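Local coordinates for protein oxygen-independent coproporphyrinogen III oxidase (Escherichia coli, PDB 1OLT) that catalyses the oxygen-independent oxidative decarboxylation of two propionate groups of coproporphyrinogen III to the vinyl groups of protoporphyrinogen IX, using S-adenosylmethionine and a [4Fe-4S] cluster, at residues I208-G213 against E220-T225. Sequence-based numbering, arbitrary orientation. Where two conformers were deposited one is given.
Sequences IDLIYG and ESFAFT. With SAM (S-adenosylmethionine), chain C.
Phe-222 reaches from helix 219-232 onto the back of strand 207-212, its CG anti to the backbone N (chi1 -155°), which extends the ring toward the strand. Over one face of this ring lies the CB of Tyr-212, 4.3 Å from the Phe-222 centroid and 18° off the normal, a CH-pi contact displaced toward the rim, where CE1 and CZ are nearest. Leu-210 comes instead to the edge, its CB 4.3 Å from Phe-222 CZ. Obliquely to the ring stands the carbonyl of Ile-211, whose O approaches Phe-222 CE1 to 3.6 Å and accepts a hydrogen bond from Gln-217 NE2. Tyr-212 CG sits between the backbone N and the carbonyl carbon, which leads the ring away from the helix to pack on Ile-269 and Leu-270 of helix 263-279, which also meets Phe-222.

The other face of the strand lines the pocket of one of the two bound SAM molecules. Asp-209 OD2 lies 2.8 Å from the ribose O3' of SAM, at hydrogen-bonding distance. Ile-211 points the same way and rests its CG1 3.6 Å from SAM O2', with CD1 3.7 Å from N3 of the adenine. Were Asp-209 replaced by an alanine, the ribose O3' would probably lose its carboxylate partner and the sugar be held less firmly. The axes of 208-212 and 220-225 run nearly antiparallel (169°), within a beta-alpha-beta unit completed by strand 236-241, the repeating architecture of the radical SAM core, with apolar helix packing outside and SAM bound inside its curved, parallel-stranded partial barrel.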
loop_
_atom_site.group_PDB
_atom_site.type_symbol
_atom_site.label_atom_id
_atom_site.label_comp_id
_atom_site.label_asym_id
_atom_site.label_seq_id
_atom_site.Cartn_x
_atom_site.Cartn_y
_atom_site.Cartn_z
ATOM N N ILE A 208 -6.280 -9.881 -4.217
ATOM C CA ILE A 208 -5.320 -10.839 -3.683
ATOM C C ILE A 208 -3.845 -10.438 -3.887
ATOM O O ILE A 208 -3.450 -9.894 -4.987
ATOM C CB ILE A 208 -5.543 -12.223 -4.189
ATOM C CG1 ILE A 208 -5.168 -12.387 -5.589
ATOM C CG2 ILE A 208 -6.998 -12.706 -4.031
ATOM C CD1 ILE A 208 -4.831 -13.769 -5.849
ATOM N N ASP A 209 -3.013 -10.710 -2.880
ATOM C CA ASP A 209 -1.577 -10.539 -2.970
ATOM C C ASP A 209 -0.884 -11.828 -3.397
ATOM O O ASP A 209 -1.204 -12.928 -2.889
ATOM C CB ASP A 209 -0.957 -10.153 -1.636
ATOM C CG ASP A 209 -1.495 -8.877 -1.052
ATOM O OD1 ASP A 209 -1.971 -7.969 -1.779
ATOM O OD2 ASP A 209 -1.406 -8.680 0.198
ATOM N N LEU A 210 0.012 -11.693 -4.377
ATOM C CA LEU A 210 0.902 -12.703 -4.808
ATOM C C LEU A 210 2.332 -12.150 -4.695
ATOM O O LEU A 210 2.541 -10.931 -4.748
ATOM C CB LEU A 210 0.637 -13.165 -6.232
ATOM C CG LEU A 210 -0.736 -13.748 -6.523
ATOM C CD1 LEU A 210 -0.944 -13.947 -8.069
ATOM C CD2 LEU A 210 -0.848 -15.023 -5.796
ATOM N N ILE A 211 3.295 -13.048 -4.508
ATOM C CA ILE A 211 4.719 -12.678 -4.551
ATOM C C ILE A 211 5.479 -13.550 -5.528
ATOM O O ILE A 211 5.344 -14.792 -5.527
ATOM C CB ILE A 211 5.384 -12.775 -3.176
ATOM C CG1 ILE A 211 4.616 -12.006 -2.113
ATOM C CG2 ILE A 211 6.834 -12.350 -3.246
ATOM C CD1 ILE A 211 5.147 -12.302 -0.662
ATOM N N TYR A 212 6.284 -12.898 -6.388
ATOM C CA TYR A 212 7.191 -13.613 -7.312
ATOM C C TYR A 212 8.638 -13.379 -6.871
ATOM O O TYR A 212 8.982 -12.327 -6.347
ATOM C CB TYR A 212 6.944 -13.258 -8.797
ATOM C CG TYR A 212 7.428 -11.908 -9.243
ATOM C CD1 TYR A 212 6.667 -10.804 -9.055
ATOM C CD2 TYR A 212 8.675 -11.762 -9.851
ATOM C CE1 TYR A 212 7.090 -9.581 -9.449
ATOM C CE2 TYR A 212 9.113 -10.509 -10.277
ATOM C CZ TYR A 212 8.321 -9.434 -10.021
ATOM O OH TYR A 212 8.716 -8.194 -10.409
ATOM N N GLY A 213 9.468 -14.376 -7.043
ATOM C CA GLY A 213 10.842 -14.372 -6.495
ATOM C C GLY A 213 11.058 -15.188 -5.210
ATOM O O GLY A 213 12.109 -15.146 -4.605
ATOM N N GLU A 220 7.639 -21.624 -15.027
ATOM C CA GLU A 220 6.669 -22.683 -15.221
ATOM C C GLU A 220 5.782 -22.925 -13.947
ATOM O O GLU A 220 4.560 -23.139 -14.066
ATOM C CB GLU A 220 7.384 -23.946 -15.788
ATOM C CG GLU A 220 7.878 -23.824 -17.283
ATOM C CD GLU A 220 9.195 -22.989 -17.561
ATOM O OE1 GLU A 220 10.163 -22.970 -16.728
ATOM O OE2 GLU A 220 9.281 -22.332 -18.673
ATOM N N SER A 221 6.362 -22.859 -12.744
ATOM C CA SER A 221 5.566 -22.940 -11.502
ATOM C C SER A 221 4.648 -21.711 -11.330
ATOM O O SER A 221 3.492 -21.840 -10.958
ATOM C CB SER A 221 6.422 -23.168 -10.245
ATOM O OG SER A 221 6.951 -21.955 -9.756
ATOM N N PHE A 222 5.148 -20.543 -11.628
ATOM C CA PHE A 222 4.323 -19.372 -11.433
ATOM C C PHE A 222 3.162 -19.308 -12.484
ATOM O O PHE A 222 2.064 -18.894 -12.121
ATOM C CB PHE A 222 5.129 -18.068 -11.388
ATOM C CG PHE A 222 4.418 -16.958 -10.609
ATOM C CD1 PHE A 222 4.454 -16.918 -9.232
ATOM C CD2 PHE A 222 3.725 -15.951 -11.280
ATOM C CE1 PHE A 222 3.801 -15.930 -8.519
ATOM C CE2 PHE A 222 3.086 -14.927 -10.570
ATOM C CZ PHE A 222 3.127 -14.902 -9.207
ATOM N N ALA A 223 3.390 -19.789 -13.695
ATOM C CA ALA A 223 2.338 -19.804 -14.734
ATOM C C ALA A 223 1.168 -20.693 -14.286
ATOM O O ALA A 223 0.022 -20.315 -14.407
ATOM C CB ALA A 223 2.873 -20.221 -16.096
ATOM N N PHE A 224 1.491 -21.840 -13.720
ATOM C CA PHE A 224 0.530 -22.725 -13.135
ATOM C C PHE A 224 -0.260 -22.106 -11.959
ATOM O O PHE A 224 -1.455 -22.264 -11.863
ATOM C CB PHE A 224 1.246 -23.992 -12.669
ATOM C CG PHE A 224 0.304 -25.088 -12.313
ATOM C CD1 PHE A 224 -0.273 -25.877 -13.340
ATOM C CD2 PHE A 224 -0.065 -25.310 -10.989
ATOM C CE1 PHE A 224 -1.204 -26.919 -13.019
ATOM C CE2 PHE A 224 -0.993 -26.345 -10.647
ATOM C CZ PHE A 224 -1.565 -27.143 -11.672
ATOM N N THR A 225 0.431 -21.412 -11.054
ATOM C CA THR A 225 -0.222 -20.639 -10.013
ATOM C C THR A 225 -1.252 -19.636 -10.603
ATOM O O THR A 225 -2.341 -19.523 -10.093
ATOM C CB THR A 225 0.822 -19.888 -9.223
ATOM O OG1 THR A 225 1.531 -20.839 -8.410
ATOM C CG2 THR A 225 0.183 -18.810 -8.206
HETATM N N SAM C . -1.406 -10.648 7.123
HETATM C CA SAM C . -2.254 -10.944 5.977
HETATM C C SAM C . -1.722 -12.064 5.073
HETATM O O SAM C . -0.483 -12.376 5.137
HETATM O OXT SAM C . -2.568 -12.622 4.405
HETATM C CB SAM C . -2.332 -9.641 5.156
HETATM C CG SAM C . -1.302 -9.299 4.113
HETATM S SD SAM C . 0.303 -8.845 4.719
HETATM C CE SAM C . -0.002 -7.519 5.893
HETATM C "C5'" SAM C . 0.861 -7.645 3.391
HETATM C "C4'" SAM C . 1.539 -8.198 2.088
HETATM O "O4'" SAM C . 2.912 -7.852 1.957
HETATM C "C3'" SAM C . 1.573 -9.706 2.016
HETATM O "O3'" SAM C . 0.302 -10.302 1.734
HETATM C "C2'" SAM C . 2.683 -9.987 0.994
HETATM O "O2'" SAM C . 2.141 -10.148 -0.316
HETATM C "C1'" SAM C . 3.511 -8.726 1.025
HETATM N N9 SAM C . 4.882 -8.935 1.445
HETATM C C8 SAM C . 5.275 -9.157 2.739
HETATM N N7 SAM C . 6.599 -9.275 2.775
HETATM C C5 SAM C . 7.063 -9.106 1.496
HETATM C C6 SAM C . 8.352 -9.118 0.937
HETATM N N6 SAM C . 9.457 -9.301 1.660
HETATM N N1 SAM C . 8.468 -8.915 -0.410
HETATM C C2 SAM C . 7.326 -8.714 -1.194
HETATM N N3 SAM C . 6.083 -8.692 -0.660
HETATM C C4 SAM C . 5.967 -8.899 0.668
#